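PDB 7BOP: alpha-1,2-mannosyltransferase (Ktr4), putative from Neosartorya fumigata, which is a fungal glycosyltransferase of the GT-A fold that binds guanosine-5'-diphosphate together with a manganese ion. Local coordinates for residues A[75-80]-A[108-113]; A[170-175]-A[307-312]; A[220-225]-A[278-283]. All blocks are in the same frame, centred on the assembly; numbering follows the deposited sequence.

Contact 1 (A[75-80]-A[108-113]); sequences VRNEEL and KPFTEE. With GDP (guanosine-5'-diphosphate), chain H.
The carboxamide of Asn-77 grips the backbone of 108-113 with both of its ends. Asn-77 ND2 gives a hydrogen bond to Pro-109 O at 2.9 Å, an acceptor that lies almost in the amide plane, while Asn-77 OD1 takes one from Thr-111 N at 3.0 Å, the donor standing 40° above the carbonyl plane. Two bonds to peptide groups on either side of Phe-110 fix the rotation of the amide. With CG anti to its own carbonyl carbon (chi1 -71°), Asn-77 also lays OD1 at the edge of the Phe-110 ring, 3.5 Å from CD1. The same ring meets Val-75, whose CG1 is 4.1 Å from Phe-110 CE1.

Beyond this first shell the turn carries the nucleotide site. Glu-79 OE1 accepts from Arg-76 N and, at 2.6 Å, from O2' of GDP. The salt bridge between Arg-76 NH2 and Glu-79 OE2, 2.9 Å long, steadies the guanidinium, one face of which lies over GDP N7. The doubly bonded amide of Asn-77 thus adjoins, in sequence, a residue that covers the base.

Outward again, Thr-111 is the N-cap of helix 112-119, its OG1 bonded to Phe-114 N. Phe-114 stacks on Phe-110 and is touched by Val-75 and Leu-80, so the turn between strand 69-74 and helix 80-98 packs on helix 112-119 beside strand 102-106.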
loop_
_atom_site.group_PDB
_atom_site.type_symbol
_atom_site.label_atom_id
_atom_site.label_comp_id
_atom_site.label_asym_id
_atom_site.label_seq_id
_atom_site.Cartn_x
_atom_site.Cartn_y
_atom_site.Cartn_z
ATOM N N VAL A 75 -12.161 -6.283 3.080
ATOM C CA VAL A 75 -12.291 -7.650 2.590
ATOM C C VAL A 75 -13.765 -8.070 2.530
ATOM O O VAL A 75 -14.607 -7.552 3.285
ATOM C CB VAL A 75 -11.423 -8.618 3.445
ATOM C CG1 VAL A 75 -11.836 -8.621 4.919
ATOM C CG2 VAL A 75 -11.431 -10.030 2.889
ATOM N N ARG A 76 -14.056 -8.974 1.600
ATOM C CA ARG A 76 -15.396 -9.529 1.400
ATOM C C ARG A 76 -15.561 -10.857 2.148
ATOM O O ARG A 76 -14.590 -11.568 2.409
ATOM C CB ARG A 76 -15.668 -9.741 -0.104
ATOM C CG ARG A 76 -15.826 -8.452 -0.896
ATOM C CD ARG A 76 -15.729 -8.644 -2.408
ATOM N NE ARG A 76 -14.328 -8.674 -2.846
ATOM C CZ ARG A 76 -13.841 -8.184 -3.993
ATOM N NH1 ARG A 76 -14.618 -7.566 -4.886
ATOM N NH2 ARG A 76 -12.527 -8.292 -4.240
ATOM N N ASN A 77 -16.809 -11.194 2.469
ATOM C CA ASN A 77 -17.136 -12.500 3.049
ATOM C C ASN A 77 -16.670 -13.660 2.173
ATOM O O ASN A 77 -16.164 -14.655 2.671
ATOM C CB ASN A 77 -18.647 -12.607 3.292
ATOM C CG ASN A 77 -19.112 -11.720 4.431
ATOM O OD1 ASN A 77 -18.652 -11.871 5.563
ATOM N ND2 ASN A 77 -20.030 -10.796 4.144
ATOM N N GLU A 78 -16.778 -13.489 0.863
ATOM C CA GLU A 78 -16.433 -14.537 -0.103
ATOM C C GLU A 78 -14.914 -14.800 -0.206
ATOM O O GLU A 78 -14.501 -15.828 -0.753
ATOM C CB GLU A 78 -16.999 -14.180 -1.484
ATOM C CG GLU A 78 -18.531 -14.185 -1.562
ATOM C CD GLU A 78 -19.230 -13.003 -0.866
ATOM O OE1 GLU A 78 -18.578 -11.976 -0.531
ATOM O OE2 GLU A 78 -20.460 -13.113 -0.641
ATOM N N GLU A 79 -14.096 -13.879 0.322
ATOM C CA GLU A 79 -12.632 -14.028 0.338
ATOM C C GLU A 79 -12.103 -14.631 1.642
ATOM O O GLU A 79 -10.892 -14.648 1.870
ATOM C CB GLU A 79 -11.970 -12.664 0.072
ATOM C CG GLU A 79 -12.343 -12.077 -1.282
ATOM C CD GLU A 79 -11.881 -10.644 -1.471
ATOM O OE1 GLU A 79 -12.114 -9.789 -0.586
ATOM O OE2 GLU A 79 -11.317 -10.360 -2.539
ATOM N N LEU A 80 -12.997 -15.176 2.469
ATOM C CA LEU A 80 -12.638 -15.683 3.783
ATOM C C LEU A 80 -11.489 -16.684 3.764
ATOM O O LEU A 80 -10.530 -16.529 4.521
ATOM C CB LEU A 80 -13.870 -16.306 4.466
ATOM C CG LEU A 80 -13.682 -16.923 5.849
ATOM C CD1 LEU A 80 -13.050 -15.940 6.821
ATOM C CD2 LEU A 80 -15.028 -17.412 6.367
ATOM N N LYS A 108 -20.552 -4.314 3.105
ATOM C CA LYS A 108 -21.649 -5.150 3.590
ATOM C C LYS A 108 -21.325 -5.757 4.958
ATOM O O LYS A 108 -20.163 -5.754 5.374
ATOM C CB LYS A 108 -21.924 -6.248 2.566
ATOM C CG LYS A 108 -22.353 -5.684 1.219
ATOM C CD LYS A 108 -22.268 -6.714 0.119
ATOM C CE LYS A 108 -22.529 -6.066 -1.231
ATOM N NZ LYS A 108 -22.252 -7.035 -2.326
ATOM N N PRO A 109 -22.349 -6.270 5.675
ATOM C CA PRO A 109 -22.093 -6.893 6.978
ATOM C C PRO A 109 -21.280 -8.180 6.880
ATOM O O PRO A 109 -21.432 -8.920 5.922
ATOM C CB PRO A 109 -23.508 -7.211 7.503
ATOM C CG PRO A 109 -24.412 -6.302 6.752
ATOM C CD PRO A 109 -23.797 -6.196 5.389
ATOM N N PHE A 110 -20.428 -8.450 7.866
ATOM C CA PHE A 110 -19.717 -9.724 7.908
ATOM C C PHE A 110 -20.627 -10.835 8.430
ATOM O O PHE A 110 -21.433 -10.600 9.325
ATOM C CB PHE A 110 -18.455 -9.643 8.778
ATOM C CG PHE A 110 -17.315 -8.887 8.139
ATOM C CD1 PHE A 110 -16.680 -9.385 6.999
ATOM C CD2 PHE A 110 -16.858 -7.694 8.689
ATOM C CE1 PHE A 110 -15.620 -8.699 6.419
ATOM C CE2 PHE A 110 -15.805 -7.005 8.110
ATOM C CZ PHE A 110 -15.183 -7.508 6.981
ATOM N N THR A 111 -20.461 -12.040 7.891
ATOM C CA THR A 111 -21.213 -13.204 8.360
ATOM C C THR A 111 -20.689 -13.668 9.709
ATOM O O THR A 111 -19.576 -13.312 10.115
ATOM C CB THR A 111 -21.137 -14.394 7.380
ATOM O OG1 THR A 111 -19.786 -14.857 7.258
ATOM C CG2 THR A 111 -21.684 -14.008 6.008
ATOM N N GLU A 112 -21.488 -14.473 10.403
ATOM C CA GLU A 112 -21.039 -15.106 11.641
ATOM C C GLU A 112 -19.908 -16.105 11.391
ATOM O O GLU A 112 -19.009 -16.223 12.217
ATOM C CB GLU A 112 -22.210 -15.776 12.382
ATOM C CG GLU A 112 -23.253 -14.789 12.893
ATOM C CD GLU A 112 -22.671 -13.752 13.846
ATOM O OE1 GLU A 112 -21.915 -14.141 14.761
ATOM O OE2 GLU A 112 -22.956 -12.546 13.674
ATOM N N GLU A 113 -19.947 -16.807 10.259
ATOM C CA GLU A 113 -18.853 -17.702 9.860
ATOM C C GLU A 113 -17.518 -16.927 9.704
ATOM O O GLU A 113 -16.473 -17.390 10.157
ATOM C CB GLU A 113 -19.200 -18.425 8.552
ATOM C CG GLU A 113 -18.253 -19.563 8.156
ATOM C CD GLU A 113 -18.362 -19.972 6.683
ATOM O OE1 GLU A 113 -17.535 -20.790 6.230
ATOM O OE2 GLU A 113 -19.262 -19.483 5.958
HETATM P PB GDP H . -6.236 -6.087 -6.591
HETATM O O1B GDP H . -6.425 -7.166 -7.618
HETATM O O2B GDP H . -5.372 -6.503 -5.388
HETATM O O3B GDP H . -5.888 -4.715 -7.133
HETATM O O3A GDP H . -7.760 -5.914 -6.049
HETATM P PA GDP H . -8.469 -6.812 -4.899
HETATM O O1A GDP H . -9.684 -7.503 -5.469
HETATM O O2A GDP H . -7.371 -7.604 -4.152
HETATM O "O5'" GDP H . -9.018 -5.587 -4.013
HETATM C "C5'" GDP H . -8.141 -4.819 -3.187
HETATM C "C4'" GDP H . -8.558 -4.944 -1.724
HETATM O "O4'" GDP H . -9.872 -4.400 -1.562
HETATM C "C3'" GDP H . -8.664 -6.376 -1.218
HETATM O "O3'" GDP H . -8.347 -6.361 0.184
HETATM C "C2'" GDP H . -10.111 -6.766 -1.471
HETATM O "O2'" GDP H . -10.572 -7.755 -0.551
HETATM C "C1'" GDP H . -10.824 -5.430 -1.283
HETATM N N9 GDP H . -12.022 -5.150 -2.111
HETATM C C8 GDP H . -12.102 -4.881 -3.444
HETATM N N7 GDP H . -13.384 -4.620 -3.794
HETATM C C5 GDP H . -14.139 -4.708 -2.681
HETATM C C6 GDP H . -15.567 -4.553 -2.331
HETATM O O6 GDP H . -16.381 -4.269 -3.225
HETATM N N1 GDP H . -15.948 -4.721 -1.047
HETATM C C2 GDP H . -15.056 -5.020 -0.067
HETATM N N2 GDP H . -15.474 -5.188 1.214
HETATM N N3 GDP H . -13.735 -5.187 -0.323
HETATM C C4 GDP H . -13.237 -5.041 -1.577
#

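Contact 2 (A[170-175]-A[307-312]); sequences MCRWNS and GGFFYE. With GDP (guanosine-5'-diphosphate), chain H.
Arg-172 and Phe-309 bring the two backbones closest, their CA atoms 6.1 Å apart, where helix 165-177 meets the short, loosely formed helix 308-311. No hydrogen bond crosses between the segments; side chains carry the contact. The Phe-309 ring lies against the helix surface, with Arg-172 CA over one face, displaced toward the rim. At its far end CE1 comes within 3.3 Å of Ser-175 OG, and CZ rests 3.5 Å from Ser-175 CB.

Arg-172 serves Phe-310 through its aliphatic part. With CG anti to the backbone N (chi1 178°) and the chain extended as far as NE, CD is carried to the edge of the Phe-310 ring, 3.5 Å from CE2. The guanidinium plane is turned 43° from that ring, and its NE makes a salt bridge with Asp-304 of helix 294-306.

The serine hydroxyl turns back on its own helix: Ser-175 OG donates to Cys-171 O at 2.7 Å, from the face of that carbonyl opposite the one used by Ser-175 N. Across the helix from the two phenylalanines, Met-170 CG lies 3.3 Å from GDP O4'.

The chemistry is therefore that of mostly apolar packing, in which the hydroxyl touching the Phe-309 ring is bonded to Cys-171 O and the Arg-172 charge is paired with Asp-304, consistent with the burial of both behind a helix whose Met-170 borders the nucleotide.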
loop_
_atom_site.group_PDB
_atom_site.type_symbol
_atom_site.label_atom_id
_atom_site.label_comp_id
_atom_site.label_asym_id
_atom_site.label_seq_id
_atom_site.Cartn_x
_atom_site.Cartn_y
_atom_site.Cartn_z
ATOM N N MET A 170 -13.574 0.934 -3.986
ATOM C CA MET A 170 -12.454 0.471 -3.170
ATOM C C MET A 170 -11.253 1.412 -3.263
ATOM O O MET A 170 -10.670 1.768 -2.245
ATOM C CB MET A 170 -12.077 -0.965 -3.555
ATOM C CG MET A 170 -10.865 -1.510 -2.824
ATOM S SD MET A 170 -9.303 -1.022 -3.584
ATOM C CE MET A 170 -9.403 -1.897 -5.145
ATOM N N CYS A 171 -10.896 1.823 -4.475
ATOM C CA CYS A 171 -9.765 2.735 -4.667
ATOM C C CYS A 171 -9.988 4.073 -3.967
ATOM O O CYS A 171 -9.087 4.612 -3.321
ATOM C CB CYS A 171 -9.500 2.971 -6.155
ATOM S SG CYS A 171 -8.820 1.527 -7.013
ATOM N N ARG A 172 -11.190 4.605 -4.112
ATOM C CA ARG A 172 -11.579 5.843 -3.439
ATOM C C ARG A 172 -11.555 5.683 -1.912
ATOM O O ARG A 172 -11.039 6.554 -1.200
ATOM C CB ARG A 172 -12.961 6.282 -3.913
ATOM C CG ARG A 172 -13.489 7.528 -3.233
ATOM C CD ARG A 172 -14.771 7.992 -3.886
ATOM N NE ARG A 172 -15.224 9.229 -3.263
ATOM C CZ ARG A 172 -16.105 9.327 -2.266
ATOM N NH1 ARG A 172 -16.710 8.259 -1.738
ATOM N NH2 ARG A 172 -16.399 10.533 -1.794
ATOM N N TRP A 173 -12.060 4.553 -1.425
ATOM C CA TRP A 173 -12.079 4.285 0.016
ATOM C C TRP A 173 -10.668 4.229 0.612
ATOM O O TRP A 173 -10.390 4.871 1.632
ATOM C CB TRP A 173 -12.832 3.001 0.339
ATOM C CG TRP A 173 -13.023 2.827 1.825
ATOM C CD1 TRP A 173 -13.957 3.447 2.603
ATOM C CD2 TRP A 173 -12.248 2.011 2.707
ATOM N NE1 TRP A 173 -13.818 3.067 3.911
ATOM C CE2 TRP A 173 -12.779 2.186 4.010
ATOM C CE3 TRP A 173 -11.157 1.153 2.530
ATOM C CZ2 TRP A 173 -12.269 1.520 5.121
ATOM C CZ3 TRP A 173 -10.644 0.489 3.637
ATOM C CH2 TRP A 173 -11.209 0.676 4.923
ATOM N N ASN A 174 -9.777 3.482 -0.038
ATOM C CA ASN A 174 -8.368 3.440 0.374
ATOM C C ASN A 174 -7.662 4.790 0.212
ATOM O O ASN A 174 -6.784 5.111 1.005
ATOM C CB ASN A 174 -7.612 2.344 -0.383
ATOM C CG ASN A 174 -7.937 0.953 0.133
ATOM O OD1 ASN A 174 -7.957 0.716 1.331
ATOM N ND2 ASN A 174 -8.167 0.027 -0.776
ATOM N N SER A 175 -8.050 5.576 -0.797
ATOM C CA SER A 175 -7.422 6.874 -1.042
ATOM C C SER A 175 -7.777 7.958 -0.025
ATOM O O SER A 175 -6.917 8.760 0.336
ATOM C CB SER A 175 -7.764 7.391 -2.439
ATOM O OG SER A 175 -7.243 6.538 -3.455
ATOM N N GLY A 307 -13.222 13.846 -10.252
ATOM C CA GLY A 307 -14.013 12.731 -10.766
ATOM C C GLY A 307 -13.252 11.511 -11.254
ATOM O O GLY A 307 -13.867 10.484 -11.559
ATOM N N GLY A 308 -11.921 11.602 -11.292
ATOM C CA GLY A 308 -11.087 10.546 -11.836
ATOM C C GLY A 308 -11.072 9.209 -11.116
ATOM O O GLY A 308 -10.679 8.212 -11.719
ATOM N N PHE A 309 -11.518 9.154 -9.858
ATOM C CA PHE A 309 -11.772 7.854 -9.218
ATOM C C PHE A 309 -12.845 7.040 -9.939
ATOM O O PHE A 309 -12.834 5.804 -9.861
ATOM C CB PHE A 309 -12.133 8.001 -7.726
ATOM C CG PHE A 309 -10.968 8.407 -6.867
ATOM C CD1 PHE A 309 -9.858 7.575 -6.745
ATOM C CD2 PHE A 309 -10.966 9.626 -6.187
ATOM C CE1 PHE A 309 -8.767 7.953 -5.970
ATOM C CE2 PHE A 309 -9.881 10.001 -5.405
ATOM C CZ PHE A 309 -8.779 9.173 -5.299
ATOM N N PHE A 310 -13.766 7.727 -10.621
ATOM C CA PHE A 310 -14.854 7.073 -11.355
ATOM C C PHE A 310 -14.743 7.182 -12.858
ATOM O O PHE A 310 -14.957 6.187 -13.540
ATOM C CB PHE A 310 -16.204 7.588 -10.853
ATOM C CG PHE A 310 -16.426 7.258 -9.423
ATOM C CD1 PHE A 310 -16.855 5.990 -9.065
ATOM C CD2 PHE A 310 -16.091 8.158 -8.431
ATOM C CE1 PHE A 310 -17.004 5.645 -7.734
ATOM C CE2 PHE A 310 -16.253 7.829 -7.099
ATOM C CZ PHE A 310 -16.700 6.565 -6.749
ATOM N N TYR A 311 -14.411 8.361 -13.381
ATOM C CA TYR A 311 -14.281 8.536 -14.842
ATOM C C TYR A 311 -12.989 7.953 -15.394
ATOM O O TYR A 311 -12.887 7.668 -16.593
ATOM C CB TYR A 311 -14.422 10.008 -15.242
ATOM C CG TYR A 311 -15.669 10.688 -14.694
ATOM C CD1 TYR A 311 -16.910 10.035 -14.679
ATOM C CD2 TYR A 311 -15.609 11.992 -14.200
ATOM C CE1 TYR A 311 -18.052 10.660 -14.186
ATOM C CE2 TYR A 311 -16.747 12.626 -13.704
ATOM C CZ TYR A 311 -17.961 11.959 -13.696
ATOM O OH TYR A 311 -19.078 12.586 -13.208
ATOM N N GLU A 312 -11.995 7.792 -14.523
ATOM C CA GLU A 312 -10.810 7.009 -14.834
ATOM C C GLU A 312 -10.783 5.916 -13.777
ATOM O O GLU A 312 -11.818 5.672 -13.158
ATOM C CB GLU A 312 -9.569 7.912 -14.871
ATOM C CG GLU A 312 -9.621 8.858 -16.055
ATOM C CD GLU A 312 -8.529 9.912 -16.079
ATOM O OE1 GLU A 312 -7.437 9.727 -15.488
ATOM O OE2 GLU A 312 -8.758 10.949 -16.738
HETATM P PB GDP H . -6.236 -6.087 -6.591
HETATM O O1B GDP H . -6.425 -7.166 -7.618
HETATM O O2B GDP H . -5.372 -6.503 -5.388
HETATM O O3B GDP H . -5.888 -4.715 -7.133
HETATM O O3A GDP H . -7.760 -5.914 -6.049
HETATM P PA GDP H . -8.469 -6.812 -4.899
HETATM O O1A GDP H . -9.684 -7.503 -5.469
HETATM O O2A GDP H . -7.371 -7.604 -4.152
HETATM O "O5'" GDP H . -9.018 -5.587 -4.013
HETATM C "C5'" GDP H . -8.141 -4.819 -3.187
HETATM C "C4'" GDP H . -8.558 -4.944 -1.724
HETATM O "O4'" GDP H . -9.872 -4.400 -1.562
HETATM C "C3'" GDP H . -8.664 -6.376 -1.218
HETATM O "O3'" GDP H . -8.347 -6.361 0.184
HETATM C "C2'" GDP H . -10.111 -6.766 -1.471
HETATM O "O2'" GDP H . -10.572 -7.755 -0.551
HETATM C "C1'" GDP H . -10.824 -5.430 -1.283
HETATM N N9 GDP H . -12.022 -5.150 -2.111
HETATM C C8 GDP H . -12.102 -4.881 -3.444
HETATM N N7 GDP H . -13.384 -4.620 -3.794
HETATM C C5 GDP H . -14.139 -4.708 -2.681
HETATM C C6 GDP H . -15.567 -4.553 -2.331
HETATM O O6 GDP H . -16.381 -4.269 -3.225
HETATM N N1 GDP H . -15.948 -4.721 -1.047
HETATM C C2 GDP H . -15.056 -5.020 -0.067
HETATM N N2 GDP H . -15.474 -5.188 1.214
HETATM N N3 GDP H . -13.735 -5.187 -0.323
HETATM C C4 GDP H . -13.237 -5.041 -1.577
#

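Contact 3 (A[220-225]-A[278-283]); sequences FTINLF and HFWSNF
Leu-224 meets 278-283 through CB, CG and one methyl. Its CB lies 3.9 Å from His-278 NE2; CG, anti to the carbonyl carbon (chi1 -58°), approaches Trp-280 CG; and CD1 ends over the five-membered ring of Trp-280, 3.4 Å from the centroid and only 4° off the normal, a CH-pi contact. Asn-282 ND2 sits over the opposite face of that indole, which is thereby sandwiched. Ile-222 runs alongside the same tryptophan, CG2 3.7 Å from CE3.

Beneath these side chains, Leu-224 and His-278 form an antiparallel hydrogen-bonded pair: Leu-224 N donates to His-278 O, and His-278 N returns a bond to Leu-224 O. Asn-223 and Phe-279 are the adjoining non-hydrogen-bonded pair, and just past the ladder Trp-280 N gives a further bond to Ile-222 O. These strands belong to the mixed sheet of the GT-A fold, where 218-224 also pairs with 284-287 and 333-335.

On the face bearing Asn-223, Phe-279 CD1 stands over the Phe-220 ring, 3.4 Å from CG, with the two planes inclined at 41°. Further along, Thr-221 CG2 lies over the centre of the Phe-283 ring in a second CH-pi contact, 3.7 Å from its centroid. A water accepting from Thr-221 N lies 2.9 Å from Trp-280 O. His-278 ND1 bonds to Thr-276 O, and NE2 to a glycerol probably carried over from crystallisation, which Trp-280 NE1 also holds.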
loop_
_atom_site.group_PDB
_atom_site.type_symbol
_atom_site.label_atom_id
_atom_site.label_comp_id
_atom_site.label_asym_id
_atom_site.label_seq_id
_atom_site.Cartn_x
_atom_site.Cartn_y
_atom_site.Cartn_z
ATOM N N PHE A 220 6.747 0.438 2.763
ATOM C CA PHE A 220 6.372 -0.379 1.605
ATOM C C PHE A 220 7.315 -1.566 1.423
ATOM O O PHE A 220 8.402 -1.595 1.987
ATOM C CB PHE A 220 6.379 0.487 0.337
ATOM C CG PHE A 220 7.752 0.841 -0.159
ATOM C CD1 PHE A 220 8.460 1.892 0.408
ATOM C CD2 PHE A 220 8.338 0.134 -1.211
ATOM C CE1 PHE A 220 9.723 2.236 -0.049
ATOM C CE2 PHE A 220 9.612 0.465 -1.668
ATOM C CZ PHE A 220 10.307 1.518 -1.084
ATOM N N THR A 221 6.897 -2.535 0.615
ATOM C CA THR A 221 7.771 -3.651 0.214
ATOM C C THR A 221 8.071 -3.715 -1.282
ATOM O O THR A 221 9.151 -4.150 -1.648
ATOM C CB THR A 221 7.175 -5.013 0.619
ATOM O OG1 THR A 221 5.821 -5.074 0.176
ATOM C CG2 THR A 221 7.222 -5.191 2.131
ATOM N N ILE A 222 7.120 -3.308 -2.125
ATOM C CA ILE A 222 7.209 -3.457 -3.590
ATOM C C ILE A 222 6.907 -2.106 -4.256
ATOM O O ILE A 222 6.104 -1.327 -3.751
ATOM C CB ILE A 222 6.272 -4.603 -4.064
ATOM C CG1 ILE A 222 6.781 -5.941 -3.502
ATOM C CG2 ILE A 222 6.170 -4.681 -5.590
ATOM C CD1 ILE A 222 5.894 -7.155 -3.779
ATOM N N ASN A 223 7.589 -1.820 -5.366
ATOM C CA ASN A 223 7.491 -0.526 -6.053
ATOM C C ASN A 223 7.373 -0.827 -7.550
ATOM O O ASN A 223 8.296 -1.389 -8.136
ATOM C CB ASN A 223 8.731 0.317 -5.748
ATOM C CG ASN A 223 8.560 1.794 -6.087
ATOM O OD1 ASN A 223 8.267 2.166 -7.229
ATOM N ND2 ASN A 223 8.754 2.651 -5.088
ATOM N N LEU A 224 6.236 -0.474 -8.146
ATOM C CA LEU A 224 5.872 -0.907 -9.499
ATOM C C LEU A 224 5.493 0.243 -10.411
ATOM O O LEU A 224 5.045 1.291 -9.957
ATOM C CB LEU A 224 4.635 -1.814 -9.449
ATOM C CG LEU A 224 4.630 -3.095 -8.620
ATOM C CD1 LEU A 224 3.299 -3.798 -8.799
ATOM C CD2 LEU A 224 5.742 -4.026 -9.042
ATOM N N PHE A 225 5.613 -0.001 -11.717
ATOM C CA PHE A 225 4.920 0.798 -12.728
ATOM C C PHE A 225 3.417 0.469 -12.714
ATOM O O PHE A 225 3.006 -0.634 -12.329
ATOM C CB PHE A 225 5.515 0.531 -14.126
ATOM C CG PHE A 225 6.888 1.098 -14.300
ATOM C CD1 PHE A 225 7.059 2.400 -14.741
ATOM C CD2 PHE A 225 8.013 0.352 -13.990
ATOM C CE1 PHE A 225 8.330 2.944 -14.891
ATOM C CE2 PHE A 225 9.287 0.888 -14.127
ATOM C CZ PHE A 225 9.447 2.185 -14.580
ATOM N N HIS A 278 4.661 3.545 -8.204
ATOM C CA HIS A 278 3.904 3.621 -6.985
ATOM C C HIS A 278 4.347 2.539 -6.035
ATOM O O HIS A 278 4.825 1.471 -6.445
ATOM C CB HIS A 278 2.405 3.489 -7.290
ATOM C CG HIS A 278 2.027 2.213 -7.983
ATOM N ND1 HIS A 278 2.070 2.071 -9.355
ATOM C CD2 HIS A 278 1.582 1.029 -7.497
ATOM C CE1 HIS A 278 1.671 0.854 -9.679
ATOM N NE2 HIS A 278 1.364 0.205 -8.572
ATOM N N PHE A 279 4.174 2.834 -4.756
ATOM C CA PHE A 279 4.319 1.846 -3.702
ATOM C C PHE A 279 3.125 0.923 -3.853
ATOM O O PHE A 279 2.005 1.388 -4.069
ATOM C CB PHE A 279 4.288 2.532 -2.342
ATOM C CG PHE A 279 5.306 3.633 -2.201
ATOM C CD1 PHE A 279 6.666 3.351 -2.260
ATOM C CD2 PHE A 279 4.904 4.946 -1.998
ATOM C CE1 PHE A 279 7.604 4.359 -2.126
ATOM C CE2 PHE A 279 5.834 5.957 -1.863
ATOM C CZ PHE A 279 7.185 5.667 -1.918
ATOM N N TRP A 280 3.350 -0.382 -3.781
ATOM C CA TRP A 280 2.291 -1.318 -4.112
ATOM C C TRP A 280 1.403 -1.519 -2.885
ATOM O O TRP A 280 1.693 -2.336 -2.012
ATOM C CB TRP A 280 2.849 -2.640 -4.645
ATOM C CG TRP A 280 1.892 -3.383 -5.520
ATOM C CD1 TRP A 280 0.883 -2.851 -6.278
ATOM C CD2 TRP A 280 1.876 -4.788 -5.773
ATOM N NE1 TRP A 280 0.234 -3.829 -6.965
ATOM C CE2 TRP A 280 0.821 -5.034 -6.686
ATOM C CE3 TRP A 280 2.630 -5.862 -5.310
ATOM C CZ2 TRP A 280 0.506 -6.315 -7.144
ATOM C CZ3 TRP A 280 2.324 -7.143 -5.773
ATOM C CH2 TRP A 280 1.267 -7.355 -6.677
ATOM N N SER A 281 0.309 -0.764 -2.871
ATOM C CA SER A 281 -0.468 -0.485 -1.661
ATOM C C SER A 281 -1.239 -1.650 -1.034
ATOM O O SER A 281 -1.787 -1.485 0.061
ATOM C CB SER A 281 -1.442 0.651 -1.938
ATOM O OG SER A 281 -2.442 0.221 -2.842
ATOM N N ASN A 282 -1.330 -2.797 -1.704
ATOM C CA ASN A 282 -1.885 -3.986 -1.034
ATOM C C ASN A 282 -1.164 -4.291 0.296
ATOM O O ASN A 282 -1.776 -4.813 1.228
ATOM C CB ASN A 282 -1.926 -5.212 -1.946
ATOM C CG ASN A 282 -0.615 -5.471 -2.651
ATOM O OD1 ASN A 282 0.377 -5.868 -2.046
ATOM N ND2 ASN A 282 -0.620 -5.260 -3.954
ATOM N N PHE A 283 0.126 -3.948 0.365
ATOM C CA PHE A 283 0.891 -3.866 1.615
ATOM C C PHE A 283 1.133 -2.400 1.936
ATOM O O PHE A 283 1.640 -1.662 1.077
ATOM C CB PHE A 283 2.264 -4.552 1.462
ATOM C CG PHE A 283 3.194 -4.335 2.638
ATOM C CD1 PHE A 283 3.950 -3.166 2.750
ATOM C CD2 PHE A 283 3.302 -5.291 3.642
ATOM C CE1 PHE A 283 4.787 -2.954 3.832
ATOM C CE2 PHE A 283 4.145 -5.085 4.728
ATOM C CZ PHE A 283 4.887 -3.914 4.824
HETATM O O HOH W 1 4.434 -2.291 -0.993
HETATM O O HOH W 2 3.410 -4.901 -1.917
#

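How the contacts relate
Along the chain contact 1 closes before the other two begin, whereas contact 3 is nested within the loop that contact 2 closes. The centres of contacts 1 and 2 are about 23 Å apart, those of contacts 1 and 3 about 26 Å, and those of contacts 2 and 3 about 18 Å; none touches another. Contact 1 follows strand 69-74 and contact 3 includes strand 218-224, both of the same mixed sheet, while contact 2 packs helix 165-177 against the turn after helix 294-306. Contacts 1 and 2 thus border the GDP site, through residues of 75-80 and Met-170, while contact 3 lies close by in the sheet, the side chain of Trp-280 about 6 Å from GDP.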